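D-alanyl transferase DltD (PDB 6PFX) probably takes part in the D-alanylation of lipoteichoic acid in the Gram-positive cell wall, as a membrane-associated D-alanyl transferase with an SGNH-hydrolase type of fold. Local coordinates at residues Q38-F43 against P363-N368; Y63-R68 against A356-I361; M85-G90 against L130-K135; N156-A161 against L177-S182. All coordinates share one frame; numbering follows the deposited sequence.

Contact 1 (Q38-F43 against P363-N368)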
loop_
_atom_site.group_PDB
_atom_site.type_symbol
_atom_site.label_atom_id
_atom_site.label_comp_id
_atom_site.label_asym_id
_atom_site.label_seq_id
_atom_site.Cartn_x
_atom_site.Cartn_y
_atom_site.Cartn_z
ATOM N N GLN A 38 8.312 -2.943 -17.936
ATOM C CA GLN A 38 6.870 -3.089 -18.095
ATOM C C GLN A 38 6.150 -3.184 -16.758
ATOM O O GLN A 38 4.963 -2.857 -16.682
ATOM C CB GLN A 38 6.538 -4.317 -18.938
ATOM C CG GLN A 38 6.923 -5.632 -18.288
ATOM C CD GLN A 38 6.459 -6.843 -19.076
ATOM O OE1 GLN A 38 5.407 -6.820 -19.715
ATOM N NE2 GLN A 38 7.240 -7.916 -19.021
ATOM N N TYR A 39 6.823 -3.651 -15.708
ATOM C CA TYR A 39 6.164 -3.887 -14.426
ATOM C C TYR A 39 6.231 -2.647 -13.546
ATOM O O TYR A 39 7.320 -2.181 -13.189
ATOM C CB TYR A 39 6.755 -5.102 -13.710
ATOM C CG TYR A 39 6.271 -6.380 -14.321
ATOM C CD1 TYR A 39 4.952 -6.779 -14.175
ATOM C CD2 TYR A 39 7.122 -7.178 -15.059
ATOM C CE1 TYR A 39 4.496 -7.933 -14.751
ATOM C CE2 TYR A 39 6.679 -8.337 -15.631
ATOM C CZ TYR A 39 5.362 -8.711 -15.483
ATOM O OH TYR A 39 4.905 -9.870 -16.059
ATOM N N ILE A 40 5.061 -2.132 -13.187
ATOM C CA ILE A 40 4.921 -0.945 -12.353
ATOM C C ILE A 40 4.396 -1.394 -10.987
ATOM O O ILE A 40 3.316 -1.996 -10.916
ATOM C CB ILE A 40 3.981 0.093 -12.998
ATOM C CG1 ILE A 40 4.552 0.610 -14.330
ATOM C CG2 ILE A 40 3.662 1.223 -11.997
ATOM C CD1 ILE A 40 5.955 1.250 -14.250
ATOM N N PRO A 41 5.116 -1.137 -9.894
ATOM C CA PRO A 41 4.621 -1.612 -8.592
ATOM C C PRO A 41 3.400 -0.816 -8.147
ATOM O O PRO A 41 3.363 0.412 -8.269
ATOM C CB PRO A 41 5.818 -1.406 -7.654
ATOM C CG PRO A 41 6.568 -0.257 -8.271
ATOM C CD PRO A 41 6.421 -0.448 -9.772
ATOM N N PHE A 42 2.370 -1.545 -7.702
ATOM C CA PHE A 42 1.174 -0.989 -7.073
ATOM C C PHE A 42 1.187 -1.456 -5.617
ATOM O O PHE A 42 1.021 -2.652 -5.337
ATOM C CB PHE A 42 -0.103 -1.485 -7.748
ATOM C CG PHE A 42 -0.492 -0.749 -9.010
ATOM C CD1 PHE A 42 0.358 -0.676 -10.105
ATOM C CD2 PHE A 42 -1.753 -0.167 -9.104
ATOM C CE1 PHE A 42 -0.033 -0.010 -11.268
ATOM C CE2 PHE A 42 -2.155 0.473 -10.250
ATOM C CZ PHE A 42 -1.300 0.553 -11.345
ATOM N N PHE A 43 1.415 -0.520 -4.704
ATOM C CA PHE A 43 1.438 -0.784 -3.275
ATOM C C PHE A 43 0.083 -0.455 -2.671
ATOM O O PHE A 43 -0.602 0.481 -3.096
ATOM C CB PHE A 43 2.503 0.064 -2.569
ATOM C CG PHE A 43 3.915 -0.275 -2.962
ATOM C CD1 PHE A 43 4.602 -1.299 -2.326
ATOM C CD2 PHE A 43 4.562 0.433 -3.963
ATOM C CE1 PHE A 43 5.899 -1.612 -2.693
ATOM C CE2 PHE A 43 5.849 0.113 -4.334
ATOM C CZ PHE A 43 6.521 -0.900 -3.691
ATOM N N PRO A 363 -2.965 8.642 -17.406
ATOM C CA PRO A 363 -2.083 9.677 -17.968
ATOM C C PRO A 363 -0.701 9.724 -17.320
ATOM O O PRO A 363 0.276 10.096 -17.986
ATOM C CB PRO A 363 -2.876 10.969 -17.764
ATOM C CG PRO A 363 -3.764 10.670 -16.585
ATOM C CD PRO A 363 -4.147 9.225 -16.742
ATOM N N PHE A 364 -0.588 9.330 -16.047
ATOM C CA PHE A 364 0.709 9.237 -15.378
ATOM C C PHE A 364 1.580 8.179 -16.036
ATOM O O PHE A 364 2.679 8.469 -16.513
ATOM C CB PHE A 364 0.474 8.901 -13.899
ATOM C CG PHE A 364 1.726 8.680 -13.074
ATOM C CD1 PHE A 364 2.798 9.553 -13.133
ATOM C CD2 PHE A 364 1.795 7.606 -12.197
ATOM C CE1 PHE A 364 3.949 9.343 -12.341
ATOM C CE2 PHE A 364 2.897 7.406 -11.393
ATOM C CZ PHE A 364 3.996 8.267 -11.478
ATOM N N LEU A 365 1.096 6.937 -16.068
ATOM C CA LEU A 365 1.901 5.823 -16.554
ATOM C C LEU A 365 2.087 5.858 -18.074
ATOM O O LEU A 365 3.093 5.344 -18.578
ATOM C CB LEU A 365 1.285 4.494 -16.093
ATOM C CG LEU A 365 1.207 4.273 -14.576
ATOM C CD1 LEU A 365 0.726 2.853 -14.224
ATOM C CD2 LEU A 365 2.565 4.522 -13.941
ATOM N N GLU A 366 1.146 6.438 -18.825
ATOM C CA GLU A 366 1.283 6.560 -20.281
ATOM C C GLU A 366 1.955 7.862 -20.709
ATOM O O GLU A 366 2.142 8.083 -21.913
ATOM C CB GLU A 366 -0.081 6.434 -20.975
ATOM C CG GLU A 366 -0.736 5.074 -20.766
ATOM C CD GLU A 366 -1.903 4.812 -21.716
ATOM O OE1 GLU A 366 -2.111 3.638 -22.097
ATOM O OE2 GLU A 366 -2.600 5.780 -22.093
ATOM N N GLU A 367 2.308 8.722 -19.749
ATOM C CA GLU A 367 3.027 9.974 -20.006
ATOM C C GLU A 367 2.290 10.911 -20.968
ATOM O O GLU A 367 2.899 11.591 -21.793
ATOM C CB GLU A 367 4.484 9.699 -20.408
ATOM C CG GLU A 367 5.225 8.896 -19.329
ATOM C CD GLU A 367 6.741 8.996 -19.421
ATOM O OE1 GLU A 367 7.254 9.970 -20.012
ATOM O OE2 GLU A 367 7.422 8.093 -18.891
ATOM N N ASN A 368 0.965 11.007 -20.827
ATOM C CA ASN A 368 0.244 12.052 -21.549
ATOM C C ASN A 368 0.776 13.422 -21.161
ATOM O O ASN A 368 0.907 14.314 -22.008
ATOM C CB ASN A 368 -1.250 11.964 -21.249
ATOM C CG ASN A 368 -1.889 10.761 -21.874
ATOM O OD1 ASN A 368 -1.683 9.635 -21.429
ATOM N ND2 ASN A 368 -2.671 10.987 -22.919
#

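Contact 2 (Y63-R68 against A356-I361)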
loop_
_atom_site.group_PDB
_atom_site.type_symbol
_atom_site.label_atom_id
_atom_site.label_comp_id
_atom_site.label_asym_id
_atom_site.label_seq_id
_atom_site.Cartn_x
_atom_site.Cartn_y
_atom_site.Cartn_z
ATOM N N TYR A 63 -6.810 -2.747 -22.803
ATOM C CA TYR A 63 -6.468 -1.626 -23.669
ATOM C C TYR A 63 -5.002 -1.651 -24.067
ATOM O O TYR A 63 -4.491 -0.660 -24.594
ATOM C CB TYR A 63 -6.949 -0.330 -23.017
ATOM C CG TYR A 63 -8.451 -0.412 -22.819
ATOM C CD1 TYR A 63 -9.295 -0.521 -23.915
ATOM C CD2 TYR A 63 -9.020 -0.447 -21.553
ATOM C CE1 TYR A 63 -10.655 -0.638 -23.759
ATOM C CE2 TYR A 63 -10.393 -0.550 -21.391
ATOM C CZ TYR A 63 -11.201 -0.652 -22.503
ATOM O OH TYR A 63 -12.570 -0.767 -22.366
ATOM N N GLN A 64 -4.336 -2.784 -23.855
ATOM C CA GLN A 64 -3.018 -3.060 -24.415
ATOM C C GLN A 64 -2.010 -1.979 -24.060
ATOM O O GLN A 64 -1.226 -1.518 -24.894
ATOM C CB GLN A 64 -3.114 -3.268 -25.921
ATOM C CG GLN A 64 -3.949 -4.465 -26.280
ATOM C CD GLN A 64 -3.885 -4.779 -27.751
ATOM O OE1 GLN A 64 -3.404 -5.837 -28.147
ATOM N NE2 GLN A 64 -4.363 -3.855 -28.574
ATOM N N ARG A 65 -2.017 -1.592 -22.791
ATOM C CA ARG A 65 -1.134 -0.535 -22.344
ATOM C C ARG A 65 0.294 -1.056 -22.214
ATOM O O ARG A 65 0.551 -2.261 -22.169
ATOM C CB ARG A 65 -1.645 0.043 -21.030
ATOM C CG ARG A 65 -3.068 0.546 -21.118
ATOM C CD ARG A 65 -3.458 1.292 -19.849
ATOM N NE ARG A 65 -4.818 1.793 -19.978
ATOM C CZ ARG A 65 -5.534 2.299 -18.986
ATOM N NH1 ARG A 65 -5.014 2.384 -17.780
ATOM N NH2 ARG A 65 -6.774 2.701 -19.218
ATOM N N ASN A 66 1.224 -0.118 -22.095
ATOM C CA ASN A 66 2.647 -0.416 -22.098
ATOM C C ASN A 66 3.193 -0.789 -20.717
ATOM O O ASN A 66 4.414 -0.754 -20.512
ATOM C CB ASN A 66 3.410 0.789 -22.653
ATOM C CG ASN A 66 4.806 0.437 -23.115
ATOM O OD1 ASN A 66 5.047 -0.661 -23.617
ATOM N ND2 ASN A 66 5.739 1.370 -22.944
ATOM N N TYR A 67 2.323 -1.127 -19.771
ATOM C CA TYR A 67 2.742 -1.568 -18.452
ATOM C C TYR A 67 1.800 -2.666 -17.976
ATOM O O TYR A 67 0.673 -2.810 -18.469
ATOM C CB TYR A 67 2.732 -0.419 -17.416
ATOM C CG TYR A 67 1.346 0.112 -17.162
ATOM C CD1 TYR A 67 0.800 1.085 -17.979
ATOM C CD2 TYR A 67 0.573 -0.381 -16.119
ATOM C CE1 TYR A 67 -0.473 1.560 -17.770
ATOM C CE2 TYR A 67 -0.697 0.082 -15.909
ATOM C CZ TYR A 67 -1.220 1.050 -16.745
ATOM O OH TYR A 67 -2.494 1.547 -16.560
ATOM N N ARG A 68 2.274 -3.414 -16.977
ATOM C CA ARG A 68 1.464 -4.332 -16.186
ATOM C C ARG A 68 1.672 -4.047 -14.712
ATOM O O ARG A 68 2.824 -3.996 -14.235
ATOM C CB ARG A 68 1.885 -5.767 -16.532
ATOM C CG ARG A 68 1.118 -6.838 -15.796
ATOM C CD ARG A 68 1.441 -8.257 -16.292
ATOM N NE ARG A 68 0.969 -8.526 -17.652
ATOM C CZ ARG A 68 1.738 -8.501 -18.740
ATOM N NH1 ARG A 68 3.028 -8.213 -18.650
ATOM N NH2 ARG A 68 1.209 -8.766 -19.925
ATOM N N ALA A 356 -12.343 5.766 -11.371
ATOM C CA ALA A 356 -11.895 7.132 -11.113
ATOM C C ALA A 356 -10.384 7.175 -10.978
ATOM O O ALA A 356 -9.726 8.111 -11.448
ATOM C CB ALA A 356 -12.521 7.669 -9.824
ATOM N N ALA A 357 -9.820 6.174 -10.309
ATOM C CA ALA A 357 -8.376 6.106 -10.157
ATOM C C ALA A 357 -7.703 6.027 -11.515
ATOM O O ALA A 357 -6.649 6.640 -11.730
ATOM C CB ALA A 357 -8.020 4.920 -9.260
ATOM N N ASP A 358 -8.314 5.295 -12.453
ATOM C CA ASP A 358 -7.713 5.151 -13.765
ATOM C C ASP A 358 -7.546 6.493 -14.464
ATOM O O ASP A 358 -6.666 6.630 -15.319
ATOM C CB ASP A 358 -8.515 4.207 -14.658
ATOM C CG ASP A 358 -7.743 3.827 -15.913
ATOM O OD1 ASP A 358 -6.601 3.351 -15.752
ATOM O OD2 ASP A 358 -8.239 4.047 -17.047
ATOM N N GLN A 359 -8.406 7.471 -14.160
ATOM C CA GLN A 359 -8.295 8.779 -14.798
ATOM C C GLN A 359 -7.010 9.495 -14.411
ATOM O O GLN A 359 -6.601 10.441 -15.095
ATOM C CB GLN A 359 -9.508 9.639 -14.466
ATOM C CG GLN A 359 -10.847 8.948 -14.753
ATOM C CD GLN A 359 -10.914 8.239 -16.094
ATOM O OE1 GLN A 359 -10.731 8.853 -17.143
ATOM N NE2 GLN A 359 -11.152 6.927 -16.067
ATOM N N GLN A 360 -6.398 9.108 -13.304
ATOM C CA GLN A 360 -5.105 9.650 -12.930
ATOM C C GLN A 360 -3.982 8.653 -13.141
ATOM O O GLN A 360 -2.877 9.068 -13.487
ATOM C CB GLN A 360 -5.149 10.189 -11.496
ATOM C CG GLN A 360 -6.173 11.352 -11.402
ATOM C CD GLN A 360 -6.251 11.997 -10.041
ATOM O OE1 GLN A 360 -5.237 12.410 -9.467
ATOM N NE2 GLN A 360 -7.470 12.103 -9.515
ATOM N N ILE A 361 -4.247 7.349 -13.003
ATOM C CA ILE A 361 -3.207 6.353 -13.254
ATOM C C ILE A 361 -2.793 6.369 -14.719
ATOM O O ILE A 361 -1.600 6.351 -15.044
ATOM C CB ILE A 361 -3.681 4.942 -12.850
ATOM C CG1 ILE A 361 -3.807 4.812 -11.333
ATOM C CG2 ILE A 361 -2.767 3.864 -13.479
ATOM C CD1 ILE A 361 -4.666 3.599 -10.912
#

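Contact 3 (M85-G90 against L130-K135)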
loop_
_atom_site.group_PDB
_atom_site.type_symbol
_atom_site.label_atom_id
_atom_site.label_comp_id
_atom_site.label_asym_id
_atom_site.label_seq_id
_atom_site.Cartn_x
_atom_site.Cartn_y
_atom_site.Cartn_z
ATOM N N MET A 85 9.569 -4.265 1.542
ATOM C CA MET A 85 9.559 -4.687 0.148
ATOM C C MET A 85 10.384 -3.736 -0.708
ATOM O O MET A 85 11.223 -4.167 -1.506
ATOM C CB MET A 85 8.125 -4.751 -0.372
ATOM C CG MET A 85 7.255 -5.736 0.358
ATOM S SD MET A 85 5.588 -5.794 -0.329
ATOM C CE MET A 85 4.679 -6.287 1.138
ATOM N N MET A 86 10.158 -2.428 -0.549
ATOM C CA MET A 86 10.847 -1.449 -1.379
ATOM C C MET A 86 12.350 -1.497 -1.151
ATOM O O MET A 86 13.136 -1.497 -2.107
ATOM C CB MET A 86 10.352 -0.048 -1.034
ATOM C CG MET A 86 8.936 0.228 -1.430
ATOM S SD MET A 86 8.508 1.904 -0.912
ATOM C CE MET A 86 6.785 1.887 -1.357
ATOM N N ARG A 87 12.761 -1.494 0.125
ATOM C CA ARG A 87 14.176 -1.468 0.479
ATOM C C ARG A 87 14.889 -2.719 -0.019
ATOM O O ARG A 87 16.032 -2.648 -0.483
ATOM C CB ARG A 87 14.315 -1.336 2.002
ATOM C CG ARG A 87 15.752 -1.248 2.520
ATOM C CD ARG A 87 16.314 0.144 2.279
ATOM N NE ARG A 87 17.716 0.280 2.668
ATOM C CZ ARG A 87 18.177 1.029 3.672
ATOM N NH1 ARG A 87 17.357 1.746 4.442
ATOM N NH2 ARG A 87 19.489 1.063 3.896
ATOM N N SER A 88 14.241 -3.878 0.089
ATOM C CA SER A 88 14.874 -5.122 -0.329
ATOM C C SER A 88 14.952 -5.234 -1.845
ATOM O O SER A 88 15.772 -6.000 -2.361
ATOM C CB SER A 88 14.123 -6.325 0.249
ATOM O OG SER A 88 12.804 -6.429 -0.269
ATOM N N ALA A 89 14.119 -4.494 -2.574
ATOM C CA ALA A 89 14.270 -4.435 -4.020
ATOM C C ALA A 89 15.499 -3.634 -4.420
ATOM O O ALA A 89 16.016 -3.818 -5.528
ATOM C CB ALA A 89 13.010 -3.842 -4.646
ATOM N N GLY A 90 15.976 -2.753 -3.545
ATOM C CA GLY A 90 17.183 -2.001 -3.837
ATOM C C GLY A 90 17.095 -1.266 -5.157
ATOM O O GLY A 90 16.099 -0.590 -5.460
ATOM N N LEU A 130 19.968 -4.677 6.505
ATOM C CA LEU A 130 21.150 -4.558 7.350
ATOM C C LEU A 130 22.433 -4.623 6.532
ATOM O O LEU A 130 23.370 -3.855 6.777
ATOM C CB LEU A 130 21.151 -5.653 8.414
ATOM C CG LEU A 130 20.053 -5.564 9.469
ATOM C CD1 LEU A 130 20.078 -6.773 10.396
ATOM C CD2 LEU A 130 20.172 -4.302 10.294
ATOM N N PHE A 131 22.517 -5.558 5.583
ATOM C CA PHE A 131 23.720 -5.685 4.762
ATOM C C PHE A 131 23.831 -4.573 3.729
ATOM O O PHE A 131 24.924 -4.367 3.190
ATOM C CB PHE A 131 23.772 -7.071 4.104
ATOM C CG PHE A 131 24.115 -8.183 5.067
ATOM C CD1 PHE A 131 25.427 -8.401 5.468
ATOM C CD2 PHE A 131 23.133 -9.007 5.575
ATOM C CE1 PHE A 131 25.740 -9.418 6.367
ATOM C CE2 PHE A 131 23.447 -10.023 6.469
ATOM C CZ PHE A 131 24.748 -10.228 6.858
ATOM N N SER A 132 22.741 -3.838 3.478
ATOM C CA SER A 132 22.740 -2.728 2.537
ATOM C C SER A 132 23.227 -1.431 3.167
ATOM O O SER A 132 23.678 -0.537 2.442
ATOM C CB SER A 132 21.315 -2.475 2.015
ATOM O OG SER A 132 20.541 -1.678 2.912
ATOM N N MET A 133 23.137 -1.313 4.492
ATOM C CA MET A 133 23.431 -0.057 5.166
ATOM C C MET A 133 24.915 0.265 5.088
ATOM O O MET A 133 25.760 -0.545 5.482
ATOM C CB MET A 133 23.037 -0.149 6.642
ATOM C CG MET A 133 21.547 -0.144 6.901
ATOM S SD MET A 133 21.142 -0.316 8.652
ATOM C CE MET A 133 22.279 0.850 9.363
ATOM N N LYS A 134 25.230 1.460 4.593
ATOM C CA LYS A 134 26.588 1.979 4.635
ATOM C C LYS A 134 26.755 3.063 5.685
ATOM O O LYS A 134 27.880 3.310 6.128
ATOM C CB LYS A 134 26.993 2.545 3.268
ATOM C CG LYS A 134 26.926 1.541 2.125
ATOM C CD LYS A 134 27.930 0.398 2.286
ATOM C CE LYS A 134 29.382 0.841 2.045
ATOM N NZ LYS A 134 30.360 -0.217 2.454
ATOM N N LYS A 135 25.664 3.704 6.092
ATOM C CA LYS A 135 25.662 4.637 7.203
ATOM C C LYS A 135 24.287 4.547 7.846
ATOM O O LYS A 135 23.334 4.046 7.246
ATOM C CB LYS A 135 25.928 6.069 6.745
ATOM C CG LYS A 135 24.811 6.660 5.912
ATOM C CD LYS A 135 25.168 8.052 5.406
ATOM C CE LYS A 135 24.004 8.682 4.656
ATOM N NZ LYS A 135 23.511 7.810 3.548
HETATM O O HOH W 1 20.783 3.489 5.229
#

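Contact 4 (N156-A161 against L177-S182)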
loop_
_atom_site.group_PDB
_atom_site.type_symbol
_atom_site.label_atom_id
_atom_site.label_comp_id
_atom_site.label_asym_id
_atom_site.label_seq_id
_atom_site.Cartn_x
_atom_site.Cartn_y
_atom_site.Cartn_z
ATOM N N ASN A 156 15.054 -13.349 18.055
ATOM C CA ASN A 156 16.352 -13.477 17.397
ATOM C C ASN A 156 17.345 -12.596 18.143
ATOM O O ASN A 156 17.387 -11.383 17.935
ATOM C CB ASN A 156 16.191 -13.020 15.950
ATOM C CG ASN A 156 17.406 -13.300 15.099
ATOM O OD1 ASN A 156 18.532 -13.367 15.591
ATOM N ND2 ASN A 156 17.183 -13.459 13.800
ATOM N N ASP A 157 18.168 -13.216 19.000
ATOM C CA ASP A 157 19.042 -12.440 19.878
ATOM C C ASP A 157 20.176 -11.766 19.110
ATOM O O ASP A 157 20.566 -10.639 19.435
ATOM C CB ASP A 157 19.604 -13.326 20.993
ATOM C CG ASP A 157 18.569 -13.659 22.051
ATOM O OD1 ASP A 157 17.605 -12.877 22.211
ATOM O OD2 ASP A 157 18.721 -14.702 22.724
ATOM N N THR A 158 20.733 -12.437 18.106
ATOM C CA THR A 158 21.778 -11.811 17.302
ATOM C C THR A 158 21.246 -10.571 16.594
ATOM O O THR A 158 21.866 -9.501 16.639
ATOM C CB THR A 158 22.332 -12.837 16.318
ATOM O OG1 THR A 158 22.828 -13.960 17.061
ATOM C CG2 THR A 158 23.451 -12.237 15.489
ATOM N N LEU A 159 20.086 -10.689 15.948
ATOM C CA LEU A 159 19.496 -9.532 15.279
ATOM C C LEU A 159 19.168 -8.429 16.274
ATOM O O LEU A 159 19.404 -7.246 16.004
ATOM C CB LEU A 159 18.250 -9.960 14.502
ATOM C CG LEU A 159 17.319 -8.861 13.980
ATOM C CD1 LEU A 159 18.012 -8.056 12.898
ATOM C CD2 LEU A 159 16.024 -9.455 13.448
ATOM N N THR A 160 18.626 -8.795 17.434
ATOM C CA THR A 160 18.233 -7.788 18.411
ATOM C C THR A 160 19.419 -6.927 18.834
ATOM O O THR A 160 19.293 -5.701 18.964
ATOM C CB THR A 160 17.587 -8.480 19.615
ATOM O OG1 THR A 160 16.321 -9.038 19.231
ATOM C CG2 THR A 160 17.388 -7.499 20.738
ATOM N N ALA A 161 20.578 -7.541 19.072
ATOM C CA ALA A 161 21.737 -6.759 19.487
ATOM C C ALA A 161 22.190 -5.828 18.372
ATOM O O ALA A 161 22.617 -4.696 18.628
ATOM C CB ALA A 161 22.872 -7.688 19.909
ATOM N N LEU A 177 27.559 -8.140 11.794
ATOM C CA LEU A 177 26.603 -8.561 10.779
ATOM C C LEU A 177 26.952 -9.938 10.236
ATOM O O LEU A 177 26.059 -10.696 9.847
ATOM C CB LEU A 177 26.548 -7.571 9.622
ATOM C CG LEU A 177 26.148 -6.145 9.984
ATOM C CD1 LEU A 177 26.359 -5.279 8.760
ATOM C CD2 LEU A 177 24.720 -6.098 10.452
ATOM N N ASN A 178 28.241 -10.273 10.176
ATOM C CA ASN A 178 28.636 -11.540 9.581
ATOM C C ASN A 178 28.038 -12.726 10.317
ATOM O O ASN A 178 27.957 -13.819 9.745
ATOM C CB ASN A 178 30.156 -11.641 9.550
ATOM C CG ASN A 178 30.635 -12.857 8.803
ATOM O OD1 ASN A 178 30.427 -12.981 7.595
ATOM N ND2 ASN A 178 31.279 -13.769 9.517
ATOM N N GLN A 179 27.616 -12.541 11.571
ATOM C CA GLN A 179 26.977 -13.618 12.315
ATOM C C GLN A 179 25.648 -14.028 11.694
ATOM O O GLN A 179 25.182 -15.145 11.942
ATOM C CB GLN A 179 26.778 -13.183 13.764
ATOM C CG GLN A 179 26.317 -14.289 14.679
ATOM C CD GLN A 179 26.413 -13.917 16.150
ATOM O OE1 GLN A 179 27.047 -12.922 16.519
ATOM N NE2 GLN A 179 25.785 -14.724 17.002
ATOM N N LEU A 180 25.045 -13.152 10.884
ATOM C CA LEU A 180 23.800 -13.430 10.185
ATOM C C LEU A 180 24.019 -13.916 8.760
ATOM O O LEU A 180 23.053 -14.310 8.096
ATOM C CB LEU A 180 22.930 -12.162 10.133
ATOM C CG LEU A 180 22.538 -11.497 11.453
ATOM C CD1 LEU A 180 21.846 -10.180 11.176
ATOM C CD2 LEU A 180 21.639 -12.401 12.238
ATOM N N ARG A 181 25.258 -13.899 8.270
ATOM C CA ARG A 181 25.477 -14.075 6.840
ATOM C C ARG A 181 25.135 -15.486 6.380
ATOM O O ARG A 181 24.595 -15.667 5.281
ATOM C CB ARG A 181 26.921 -13.728 6.493
ATOM C CG ARG A 181 27.198 -13.806 5.016
ATOM C CD ARG A 181 28.594 -13.296 4.703
ATOM N NE ARG A 181 28.601 -11.893 4.292
ATOM C CZ ARG A 181 28.911 -10.865 5.081
ATOM N NH1 ARG A 181 29.242 -11.057 6.352
ATOM N NH2 ARG A 181 28.890 -9.634 4.588
ATOM N N SER A 182 25.455 -16.498 7.189
ATOM C CA SER A 182 25.122 -17.868 6.817
ATOM C C SER A 182 23.615 -18.033 6.659
ATOM O O SER A 182 23.138 -18.573 5.654
ATOM C CB SER A 182 25.670 -18.842 7.858
ATOM O OG SER A 182 25.474 -20.173 7.421
#

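Contact 1 (Q38-F43 against P363-N368)
Leu-365 fits CD1 between Ile-40, which points at the last turn of helix 351-365, and Phe-42, whose ring end comes near it, while CD2 rests on Ile-40 alone. Ile-40 CG2 sits against both branches, 4.0 Å from Leu-365 CD2 and equally far from Leu-365 CD1. A chi1 of -63° sets CG1 of the isoleucine beside the backbone N and turns CG2 anti to it, toward the leucine; the two side chains run antiparallel alongside each other. Leu-365 CD1 also reaches Phe-42 CE1 at 4.2 Å, meeting the ring obliquely. Strand 39-43 lies inside the parallel sheet, between strands 68-71 and 97-101, and the helix packs on one face of that sheet in the alpha/beta manner of the SGNH hydrolase clan. Tyr-67 adds to the apolar side, touching both Ile-40 and Leu-365. Past Leu-365 the character changes: Glu-367, with positive phi, ends the helix in a Schellman motif, its N bonded to Phe-364 O at 3.3 Å, and Asn-368 N makes a weak bond to Pro-363 O. Toward solvent, exposed Glu-367 forms a salt bridge with Lys-97 through OE2; partly exposed Glu-366 has long, weak ion pairs with Arg-65 and Arg-362.

Contact 2 (Y63-R68 against A356-I361)
The loop that leads from helix 56-62 into edge strand 68-71 of the parallel sheet is tied to helix 351-365 by a bidentate salt bridge, Arg-65 to Asp-358. The helix before this loop closes in a Schellman motif with Gln-64 at the positive-phi position, and Arg-65 follows at once. From there its chain runs extended from CG to NE and meets the carboxylate end-on. Arg-65 NH1 donates to Asp-358 OD1 at 2.8 Å and Arg-65 NH2 to Asp-358 OD2 at 2.9 Å, both bonds nearly straight. Each oxygen uses its syn lone pair, and the two flat groups are only 12° from coplanar, so that the pair of bonds fixes the rotation of both. Tyr-217 stands behind as a second-shell partner: its hydroxyl is weakly bonded to OD2 and also accepts from Gln-359 NE2. The second N-H of NH1, on the NE side, goes to Tyr-67. That ring leaves the backbone with CG between N and the carbonyl carbon (chi1 65°), which carries the hydroxyl beside the arginine; Arg-65 NH1 donates to Tyr-67 OH at 2.9 Å, in the guanidinium plane. On the helix side, Tyr-67 OH lies 3.9 Å from Ile-361 CG2.

Contact 3 (M85-G90 against L130-K135)
Arg-87 points its CB from helix 79-89 toward the end of helix 123-132; CG continues outward and the chain bends at once at chi2. CG stands anti to the backbone N (chi1 -178°), and the turn at chi2 (77°) swings the extended CD-NE portion across to Ser-132. Arg-87 NE makes a weak bond of 3.4 Å to Ser-132 OG, and Arg-87 NH2 a somewhat better one of 3.1 Å to the same OG, with the oxygen tilted 27° from the guanidinium plane. Neither bond is straight. This joins two helices of the mainly helical part of the chain, just where the second gives way to loop at Met-133. Ser-132 OG is also bonded to Trp-129 O, one turn back in its own helix. Further out, Arg-87 NH2 passes 3.8 Å from Met-133 CG, the two side chains crossing at about a right angle, and donates to a water that in turn donates to Lys-135 O. NH1 faces other partners, a salt bridge with Asp-140 and a hydrogen bond with Tyr-83 OH.

Contact 4 (N156-A161 against L177-S182)
Thr-158 lays its methyl over the stem and amide of Gln-179, with CG2 3.5 Å from Gln-179 CD and almost as close to CG. The two side chains belong to a helix-against-link contact, the first turn of helix 157-167 on the residues joining helices 174-177 and 181-193. A chi1 of -58° puts OG1 of the threonine beside the backbone N and CG2 anti to it, offering the methyl to both neighbours. Gln-179, extended beyond CG, crosses it obliquely. Gln-179 NE2 comes within 3.1 Å of Thr-158 OG1, but the angle is poor and the closeness is one of packing, not of a hydrogen bond. The other neighbour of the methyl is Leu-180, whose CD2 rests 3.7 Å from Thr-158 CG2. Leu-180 is buried and also touches Tyr-127 and Ile-162, whereas Gln-179 is exposed. Asn-156 holds the start of the helix as N-cap: its OD1 accepts from Leu-159 N at 3.1 Å, a straight bond that arrives well above the carbonyl plane, and its ND2 is bonded to Tyr-127 OH. The backbone O of Asn-156 takes both Thr-160 N and Thr-160 OG1. Across the contact, the capped Leu-159 N lies 4.4 Å from Leu-180 CD2.

In the fold
Contacts 1 and 2 share helix 351-365 and lie side by side, their centres about 7 Å apart: the first sets the helix against inner strand 39-43 through apolar side chains, the second ties it by charge to the loop entering edge strand 68-71. The two strand-side segments also join directly, Gln-38 O to Arg-68 N at 2.8 Å. Contact 2 is buried despite its charges; contacts 1, 3 and 4 are partly buried, and contact 4 lies farthest out, its centre about 29 Å from that of the chain. Contacts 3 and 4 belong to the helical part and meet where Leu-130 packs on Leu-159. Contact 3 is polar and partly water-mediated, contact 4 mostly van der Waals. Phe-43 on Met-86 connects contact 1 with contact 3.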